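PDB 3QLI: coenzyme A transferase from Yersinia pestis, which probably transfers coenzyme A between carboxylic acids such as acetate. Local coordinates for residues Y73-A78 and N163-R168; T147-D152 and Y156-V161; I169-R174 and A192-S197. All coordinates share one frame; numbering follows the deposited sequence.

In the fold
All three contacts lie in the N-terminal Rossmann-like part of the chain, around its parallel sheet of six strands. Contact 2, a strand and the short strand that returns along it, is nested inside the loop closed by contact 1, and contact 3 follows later in the sequence. Contacts 1 and 3 share helix 166-172, with centres about 14 Å apart. Contacts 2 and 3 meet in the small antiparallel sheet of strands 156-158 and 193-195, about 11 Å between centres. Contact 1 lies nearest the coenzyme A site, at Glu76; the other two are packing away from it. Leu159 of contact 2 packs on Ser167, so helix 166-172 meets all three contacts.

Contact 1 (Y73-A78 and N163-R168); sequences YYFETA and NDYSSR
Phe75 and Tyr165 bring their rings together at the C-terminal end of strand 70-74, in the parallel sheet of the Rossmann-like N-terminal domain, where the loop after the strand meets the start of helix 166-172. The ring planes are inclined at 47°, an oblique pair. Phe75 CG stands beside its backbone N, anti to the carbonyl carbon (chi1 -75°), which brings CB and CD2 against Tyr165 CE2; CD2 is the closer, 3.4 Å from Tyr165 CE2. Glu76, which follows Phe75, binds coenzyme A, and the side chain of Phe75 is about 8 Å from that of Glu264, which binds coenzyme A covalently.

Tyr165 has CG between its own backbone N and carbonyl carbon (chi1 57°), which sends the ring across to the strand end. Phe75 N gives a weak hydrogen bond to Tyr165 OH (3.5 Å), and the same oxygen is bonded to Met44 O of strand 41-44. Asp164 OD2 lies 3.5 Å above the plane of the Tyr165 ring, over its centre, and caps the helix by accepting from Ser166 N at 2.8 Å. The hydroxyl of the same serine donates to this oxygen as well, on the syn side of the carboxylate, Ser166 OG lying 2.6 Å from Asp164 OD2.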
loop_
_atom_site.group_PDB
_atom_site.type_symbol
_atom_site.label_atom_id
_atom_site.label_comp_id
_atom_site.label_asym_id
_atom_site.label_seq_id
_atom_site.Cartn_x
_atom_site.Cartn_y
_atom_site.Cartn_z
ATOM N N TYR A 73 17.896 -11.186 -12.584
ATOM C CA TYR A 73 16.790 -10.492 -11.937
ATOM C C TYR A 73 15.780 -10.073 -13.016
ATOM O O TYR A 73 16.141 -9.389 -13.972
ATOM C CB TYR A 73 17.307 -9.245 -11.221
ATOM C CG TYR A 73 18.152 -9.502 -9.991
ATOM C CD1 TYR A 73 17.592 -9.440 -8.718
ATOM C CD2 TYR A 73 19.524 -9.769 -10.098
ATOM C CE1 TYR A 73 18.375 -9.648 -7.569
ATOM C CE2 TYR A 73 20.308 -9.988 -8.959
ATOM C CZ TYR A 73 19.727 -9.930 -7.698
ATOM O OH TYR A 73 20.505 -10.136 -6.560
ATOM N N TYR A 74 14.513 -10.456 -12.868
ATOM C CA TYR A 74 13.573 -10.260 -13.971
ATOM C C TYR A 74 12.115 -10.398 -13.535
ATOM O O TYR A 74 11.840 -10.959 -12.469
ATOM C CB TYR A 74 13.869 -11.287 -15.077
ATOM C CG TYR A 74 13.565 -12.694 -14.623
ATOM C CD1 TYR A 74 12.380 -13.321 -14.984
ATOM C CD2 TYR A 74 14.446 -13.383 -13.800
ATOM C CE1 TYR A 74 12.087 -14.603 -14.544
ATOM C CE2 TYR A 74 14.159 -14.673 -13.346
ATOM C CZ TYR A 74 12.980 -15.272 -13.719
ATOM O OH TYR A 74 12.685 -16.545 -13.262
ATOM N N PHE A 75 11.210 -9.932 -14.397
ATOM C CA PHE A 75 9.761 -9.976 -14.196
ATOM C C PHE A 75 9.072 -10.540 -15.444
ATOM O O PHE A 75 9.614 -10.454 -16.544
ATOM C CB PHE A 75 9.208 -8.559 -14.025
ATOM C CG PHE A 75 9.481 -7.930 -12.691
ATOM C CD1 PHE A 75 8.544 -7.996 -11.676
ATOM C CD2 PHE A 75 10.651 -7.226 -12.471
ATOM C CE1 PHE A 75 8.782 -7.399 -10.457
ATOM C CE2 PHE A 75 10.894 -6.628 -11.251
ATOM C CZ PHE A 75 9.958 -6.713 -10.244
ATOM N N GLU A 76 7.869 -11.086 -15.277
ATOM C CA GLU A 76 7.080 -11.584 -16.412
ATOM C C GLU A 76 7.740 -12.577 -17.377
ATOM O O GLU A 76 7.943 -12.270 -18.548
ATOM C CB GLU A 76 6.459 -10.420 -17.189
ATOM C CG GLU A 76 5.142 -10.766 -17.867
ATOM C CD GLU A 76 4.099 -11.295 -16.898
ATOM O OE1 GLU A 76 4.101 -10.876 -15.723
ATOM O OE2 GLU A 76 3.271 -12.130 -17.315
ATOM N N THR A 77 8.088 -13.753 -16.867
ATOM C CA THR A 77 8.743 -14.794 -17.657
ATOM C C THR A 77 7.928 -15.316 -18.845
ATOM O O THR A 77 6.704 -15.400 -18.795
ATOM C CB THR A 77 9.085 -16.012 -16.779
ATOM O OG1 THR A 77 9.333 -15.584 -15.436
ATOM C CG2 THR A 77 10.307 -16.735 -17.319
ATOM N N ALA A 78 8.642 -15.665 -19.911
ATOM C CA ALA A 78 8.053 -16.198 -21.135
ATOM C C ALA A 78 8.768 -17.496 -21.502
ATOM O O ALA A 78 9.877 -17.747 -21.035
ATOM C CB ALA A 78 8.165 -15.195 -22.263
ATOM N N ASN A 163 8.597 -1.068 -21.689
ATOM C CA ASN A 163 9.097 0.166 -21.113
ATOM C C ASN A 163 9.404 -0.271 -19.693
ATOM O O ASN A 163 10.550 -0.570 -19.364
ATOM C CB ASN A 163 8.063 1.287 -21.151
ATOM C CG ASN A 163 8.686 2.656 -20.930
ATOM O OD1 ASN A 163 9.361 2.882 -19.929
ATOM N ND2 ASN A 163 8.464 3.570 -21.867
ATOM N N ASP A 164 8.379 -0.305 -18.848
ATOM C CA ASP A 164 8.530 -0.837 -17.500
ATOM C C ASP A 164 9.774 -0.286 -16.820
ATOM O O ASP A 164 9.974 0.924 -16.740
ATOM C CB ASP A 164 8.525 -2.372 -17.505
ATOM C CG ASP A 164 9.410 -2.963 -18.588
ATOM O OD1 ASP A 164 8.954 -3.081 -19.743
ATOM O OD2 ASP A 164 10.561 -3.322 -18.275
ATOM N N TYR A 165 10.592 -1.205 -16.317
ATOM C CA TYR A 165 11.862 -0.872 -15.689
ATOM C C TYR A 165 12.969 -0.932 -16.737
ATOM O O TYR A 165 14.101 -0.527 -16.484
ATOM C CB TYR A 165 12.178 -1.868 -14.575
ATOM C CG TYR A 165 12.223 -3.309 -15.042
ATOM C CD1 TYR A 165 13.363 -3.831 -15.641
ATOM C CD2 TYR A 165 11.126 -4.143 -14.886
ATOM C CE1 TYR A 165 13.407 -5.145 -16.070
ATOM C CE2 TYR A 165 11.160 -5.457 -15.313
ATOM C CZ TYR A 165 12.302 -5.954 -15.904
ATOM O OH TYR A 165 12.336 -7.262 -16.327
ATOM N N SER A 166 12.626 -1.436 -17.919
ATOM C CA SER A 166 13.590 -1.600 -19.002
ATOM C C SER A 166 14.202 -0.290 -19.486
ATOM O O SER A 166 15.397 -0.221 -19.752
ATOM C CB SER A 166 12.950 -2.343 -20.179
ATOM O OG SER A 166 12.666 -3.689 -19.842
ATOM N N SER A 167 13.385 0.748 -19.601
ATOM C CA SER A 167 13.896 2.043 -20.065
ATOM C C SER A 167 14.922 2.664 -19.112
ATOM O O SER A 167 15.813 3.406 -19.539
ATOM C CB SER A 167 12.745 3.025 -20.345
ATOM O OG SER A 167 12.004 3.287 -19.164
ATOM N N ARG A 168 14.799 2.371 -17.823
ATOM C CA ARG A 168 15.812 2.801 -16.854
ATOM C C ARG A 168 17.064 1.911 -16.881
ATOM O O ARG A 168 18.200 2.402 -16.910
ATOM C CB ARG A 168 15.227 2.791 -15.435
ATOM C CG ARG A 168 16.261 2.953 -14.310
ATOM C CD ARG A 168 16.889 4.334 -14.319
ATOM N NE ARG A 168 17.888 4.506 -13.254
ATOM C CZ ARG A 168 17.606 4.828 -11.994
ATOM N NH1 ARG A 168 16.345 5.004 -11.610
ATOM N NH2 ARG A 168 18.590 4.957 -11.110
#

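Contact 2 (T147-D152 and Y156-V161); sequences TVSPMD and YFSLGV
Side chains stand in for backbone partners in this antiparallel pairing: Ser149 OG takes the hydrogen bond of Ser158 N (3.0 Å), and Asp152 OD1 that of Tyr156 N. The two segments make a hairpin-like reversal just past strand 143-148 of the Rossmann-like sheet, with strand 156-158 running back roughly antiparallel. Ser149 grips Ser158 twice, since Ser149 N also donates to Ser158 O (3.0 Å) in the carbonyl plane. Ser149 OG sits between its own N and carbonyl carbon (chi1 61°), and this turns it to the opposing amide. Near the turn, Asp152 N bonds to Tyr156 O, while Asp152 OD1, met by Tyr156 N from above the carboxylate plane, also accepts from His154 N within the turn.

Phe157 fills the apolar side. Met151 CB lies over one face of its ring, 4.0 Å from the centroid, with Met151 SD set obliquely in a Met-aromatic contact; Val148 CG2 comes against Phe157 CD1 at 3.5 Å. Tyr22 of helix 18-25 and Val180 of strand 175-180 pack on the same phenylalanine. Ser149 O, buried here without a polar partner, faces the ring edge in plane, 3.4 Å from Phe157 CD1.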
loop_
_atom_site.group_PDB
_atom_site.type_symbol
_atom_site.label_atom_id
_atom_site.label_comp_id
_atom_site.label_asym_id
_atom_site.label_seq_id
_atom_site.Cartn_x
_atom_site.Cartn_y
_atom_site.Cartn_z
ATOM N N THR A 147 15.151 -7.151 -26.528
ATOM C CA THR A 147 14.830 -7.107 -27.968
ATOM C C THR A 147 14.347 -5.700 -28.352
ATOM O O THR A 147 13.578 -5.077 -27.608
ATOM C CB THR A 147 13.731 -8.141 -28.295
ATOM O OG1 THR A 147 14.185 -9.452 -27.913
ATOM C CG2 THR A 147 13.332 -8.119 -29.787
ATOM N N VAL A 148 14.816 -5.190 -29.487
ATOM C CA VAL A 148 14.472 -3.829 -29.904
ATOM C C VAL A 148 14.065 -3.824 -31.359
ATOM O O VAL A 148 14.355 -4.761 -32.091
ATOM C CB VAL A 148 15.644 -2.850 -29.729
ATOM C CG1 VAL A 148 16.064 -2.775 -28.248
ATOM C CG2 VAL A 148 16.814 -3.237 -30.630
ATOM N N SER A 149 13.376 -2.768 -31.774
ATOM C CA SER A 149 13.044 -2.601 -33.176
ATOM C C SER A 149 14.316 -2.194 -33.904
ATOM O O SER A 149 15.311 -1.828 -33.270
ATOM C CB SER A 149 11.971 -1.518 -33.336
ATOM O OG SER A 149 12.461 -0.284 -32.835
ATOM N N PRO A 150 14.301 -2.270 -35.241
ATOM C CA PRO A 150 15.480 -1.890 -36.025
ATOM C C PRO A 150 15.864 -0.427 -35.803
ATOM O O PRO A 150 14.996 0.410 -35.546
ATOM C CB PRO A 150 15.016 -2.113 -37.473
ATOM C CG PRO A 150 13.984 -3.181 -37.368
ATOM C CD PRO A 150 13.245 -2.864 -36.081
ATOM N N MET A 151 17.153 -0.131 -35.904
ATOM C CA MET A 151 17.647 1.229 -35.762
ATOM C C MET A 151 17.027 2.114 -36.842
ATOM O O MET A 151 16.951 1.707 -37.995
ATOM C CB MET A 151 19.168 1.252 -35.893
ATOM C CG MET A 151 19.765 2.608 -35.575
ATOM S SD MET A 151 21.545 2.700 -35.739
ATOM C CE MET A 151 21.700 2.723 -37.526
ATOM N N ASP A 152 16.580 3.313 -36.473
ATOM C CA ASP A 152 16.016 4.233 -37.458
ATOM C C ASP A 152 17.106 5.127 -38.040
ATOM O O ASP A 152 18.267 5.017 -37.669
ATOM C CB ASP A 152 14.870 5.067 -36.866
ATOM C CG ASP A 152 15.332 6.032 -35.775
ATOM O OD1 ASP A 152 16.531 6.398 -35.754
ATOM O OD2 ASP A 152 14.479 6.434 -34.942
ATOM N N TYR A 156 18.330 5.569 -33.504
ATOM C CA TYR A 156 17.568 5.084 -32.349
ATOM C C TYR A 156 16.935 3.724 -32.575
ATOM O O TYR A 156 16.407 3.444 -33.655
ATOM C CB TYR A 156 16.452 6.078 -31.981
ATOM C CG TYR A 156 16.970 7.380 -31.408
ATOM C CD1 TYR A 156 17.081 7.558 -30.029
ATOM C CD2 TYR A 156 17.359 8.426 -32.244
ATOM C CE1 TYR A 156 17.569 8.752 -29.500
ATOM C CE2 TYR A 156 17.840 9.622 -31.723
ATOM C CZ TYR A 156 17.949 9.773 -30.355
ATOM O OH TYR A 156 18.433 10.949 -29.832
ATOM N N PHE A 157 16.987 2.897 -31.534
ATOM C CA PHE A 157 16.214 1.661 -31.456
ATOM C C PHE A 157 15.040 1.911 -30.523
ATOM O O PHE A 157 15.128 2.750 -29.630
ATOM C CB PHE A 157 17.054 0.550 -30.818
ATOM C CG PHE A 157 18.349 0.280 -31.511
ATOM C CD1 PHE A 157 18.433 -0.700 -32.486
ATOM C CD2 PHE A 157 19.501 0.971 -31.152
ATOM C CE1 PHE A 157 19.639 -0.980 -33.112
ATOM C CE2 PHE A 157 20.706 0.704 -31.782
ATOM C CZ PHE A 157 20.773 -0.283 -32.767
ATOM N N SER A 158 13.956 1.167 -30.686
ATOM C CA SER A 158 12.860 1.266 -29.733
ATOM C C SER A 158 12.756 0.013 -28.869
ATOM O O SER A 158 12.899 -1.105 -29.369
ATOM C CB SER A 158 11.533 1.464 -30.486
ATOM O OG SER A 158 10.430 1.372 -29.610
ATOM N N LEU A 159 12.465 0.202 -27.580
ATOM C CA LEU A 159 12.111 -0.910 -26.693
ATOM C C LEU A 159 10.754 -1.565 -27.037
ATOM O O LEU A 159 10.397 -2.617 -26.485
ATOM C CB LEU A 159 12.087 -0.429 -25.238
ATOM C CG LEU A 159 13.436 0.046 -24.690
ATOM C CD1 LEU A 159 13.245 0.551 -23.270
ATOM C CD2 LEU A 159 14.460 -1.084 -24.732
ATOM N N GLY A 160 9.986 -0.946 -27.924
ATOM C CA GLY A 160 8.793 -1.597 -28.442
ATOM C C GLY A 160 7.749 -1.946 -27.395
ATOM O O GLY A 160 7.153 -1.054 -26.786
ATOM N N VAL A 161 7.509 -3.240 -27.214
ATOM C CA VAL A 161 6.512 -3.742 -26.270
ATOM C C VAL A 161 6.836 -3.431 -24.814
ATOM O O VAL A 161 5.950 -3.414 -23.964
ATOM C CB VAL A 161 6.279 -5.258 -26.427
ATOM C CG1 VAL A 161 5.535 -5.548 -27.716
ATOM C CG2 VAL A 161 7.595 -6.007 -26.378
#

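Contact 3 (I169-R174 and A192-S197); sequences IARSAR and AAIHIS
Arg171 stretches from helix 166-172 beside the Ile194 side chain, where the model is too tight for the detail to be trusted, to the backbone of strand 193-195, the second strand of a small antiparallel sheet beside the Rossmann-like core. The two side chains come from opposite directions. From CG to NE the arginine chain is extended (chi2 and chi3 both 164°), and this length carries the guanidinium to the strand. There Ala193 O lies at the edge of the guanidinium, close to its plane, and receives a weak hydrogen bond from Arg171 NH2 (2.8 Å); the N-H...O angle of 126° is well short of straight. The group's other terminal nitrogen, Arg171 NH1, binds Ser167 O one turn back in the helix and Ala191 O just ahead of the strand. Two carbonyls thus hold NH1 and a third, more weakly, NH2, which together should limit the rotation of the guanidinium.

Ile194 points toward the helix, and its backbone is hydrogen-bonded to Phe157 of strand 156-158.

The polar side of this contact is a positive charge answered by neutral carbonyls. Arg171 probably keeps its charge there, and its bonds to Ala193 O, which is weak, and to Ala191 O link the helix to the start of the strand at the protein surface.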
loop_
_atom_site.group_PDB
_atom_site.type_symbol
_atom_site.label_atom_id
_atom_site.label_comp_id
_atom_site.label_asym_id
_atom_site.label_seq_id
_atom_site.Cartn_x
_atom_site.Cartn_y
_atom_site.Cartn_z
ATOM N N ILE A 169 16.857 0.600 -16.859
ATOM C CA ILE A 169 17.986 -0.310 -16.687
ATOM C C ILE A 169 18.834 -0.374 -17.955
ATOM O O ILE A 169 20.032 -0.635 -17.875
ATOM C CB ILE A 169 17.548 -1.719 -16.260
ATOM C CG1 ILE A 169 16.720 -1.637 -14.974
ATOM C CG2 ILE A 169 18.781 -2.624 -16.060
ATOM C CD1 ILE A 169 17.401 -0.813 -13.867
ATOM N N ALA A 170 18.221 -0.126 -19.115
ATOM C CA ALA A 170 18.974 -0.056 -20.378
ATOM C C ALA A 170 20.047 1.018 -20.289
ATOM O O ALA A 170 21.125 0.901 -20.885
ATOM C CB ALA A 170 18.041 0.216 -21.562
ATOM N N ARG A 171 19.742 2.062 -19.528
ATOM C CA ARG A 171 20.647 3.187 -19.341
ATOM C C ARG A 171 21.528 3.017 -18.105
ATOM O O ARG A 171 22.705 3.375 -18.129
ATOM C CB ARG A 171 19.857 4.503 -19.271
ATOM C CG ARG A 171 19.104 4.790 -20.577
ATOM C CD ARG A 171 18.035 5.837 -20.435
ATOM N NE ARG A 171 17.615 6.335 -21.746
ATOM C CZ ARG A 171 16.699 5.760 -22.526
ATOM N NH1 ARG A 171 16.078 4.635 -22.147
ATOM N NH2 ARG A 171 16.402 6.320 -23.697
ATOM N N SER A 172 20.985 2.446 -17.037
ATOM C CA SER A 172 21.777 2.288 -15.814
ATOM C C SER A 172 22.693 1.054 -15.808
ATOM O O SER A 172 23.708 1.063 -15.136
ATOM C CB SER A 172 20.895 2.303 -14.564
ATOM O OG SER A 172 20.323 3.596 -14.388
ATOM N N ALA A 173 22.345 0.000 -16.539
ATOM C CA ALA A 173 23.209 -1.191 -16.560
ATOM C C ALA A 173 24.582 -0.815 -17.092
ATOM O O ALA A 173 24.716 0.084 -17.928
ATOM C CB ALA A 173 22.594 -2.296 -17.412
ATOM N N ARG A 174 25.617 -1.495 -16.614
ATOM C CA ARG A 174 26.962 -1.152 -17.047
ATOM C C ARG A 174 27.241 -1.533 -18.506
ATOM O O ARG A 174 28.093 -0.919 -19.165
ATOM C CB ARG A 174 27.990 -1.721 -16.057
ATOM C CG ARG A 174 27.888 -0.989 -14.716
ATOM C CD ARG A 174 28.846 -1.520 -13.666
ATOM N NE ARG A 174 28.239 -2.543 -12.819
ATOM C CZ ARG A 174 27.479 -2.280 -11.764
ATOM N NH1 ARG A 174 27.210 -1.025 -11.439
ATOM N NH2 ARG A 174 26.982 -3.273 -11.039
ATOM N N ALA A 192 11.541 5.469 -24.409
ATOM C CA ALA A 192 11.328 4.225 -25.158
ATOM C C ALA A 192 12.366 4.064 -26.260
ATOM O O ALA A 192 12.669 2.953 -26.669
ATOM C CB ALA A 192 9.927 4.171 -25.748
ATOM N N ALA A 193 12.893 5.184 -26.742
ATOM C CA ALA A 193 13.899 5.170 -27.799
ATOM C C ALA A 193 15.310 5.268 -27.218
ATOM O O ALA A 193 15.578 6.108 -26.358
ATOM C CB ALA A 193 13.645 6.324 -28.773
ATOM N N ILE A 194 16.214 4.409 -27.671
ATOM C CA ILE A 194 17.586 4.449 -27.166
ATOM C C ILE A 194 18.554 4.641 -28.313
ATOM O O ILE A 194 18.515 3.882 -29.282
ATOM C CB ILE A 194 17.999 3.128 -26.485
ATOM C CG1 ILE A 194 16.847 2.523 -25.679
ATOM C CG2 ILE A 194 19.280 3.340 -25.650
ATOM C CD1 ILE A 194 16.431 3.342 -24.501
ATOM N N HIS A 195 19.435 5.625 -28.201
ATOM C CA HIS A 195 20.387 5.906 -29.264
ATOM C C HIS A 195 21.507 4.863 -29.328
ATOM O O HIS A 195 21.926 4.329 -28.306
ATOM C CB HIS A 195 20.986 7.298 -29.082
ATOM C CG HIS A 195 21.742 7.780 -30.275
ATOM N ND1 HIS A 195 23.118 7.795 -30.327
ATOM C CD2 HIS A 195 21.311 8.243 -31.473
ATOM C CE1 HIS A 195 23.505 8.268 -31.500
ATOM N NE2 HIS A 195 22.428 8.547 -32.212
ATOM N N ILE A 196 22.010 4.593 -30.532
ATOM C CA ILE A 196 23.074 3.600 -30.701
ATOM C C ILE A 196 24.314 3.919 -29.846
ATOM O O ILE A 196 25.042 3.014 -29.423
ATOM C CB ILE A 196 23.446 3.436 -32.200
ATOM C CG1 ILE A 196 24.493 2.334 -32.376
ATOM C CG2 ILE A 196 23.937 4.758 -32.769
ATOM C CD1 ILE A 196 24.659 1.870 -33.800
ATOM N N SER A 197 24.540 5.198 -29.559
ATOM C CA SER A 197 25.678 5.580 -28.737
ATOM C C SER A 197 25.553 5.050 -27.308
ATOM O O SER A 197 26.527 5.052 -26.559
ATOM C CB SER A 197 25.869 7.106 -28.738
ATOM O OG SER A 197 24.778 7.762 -28.117
#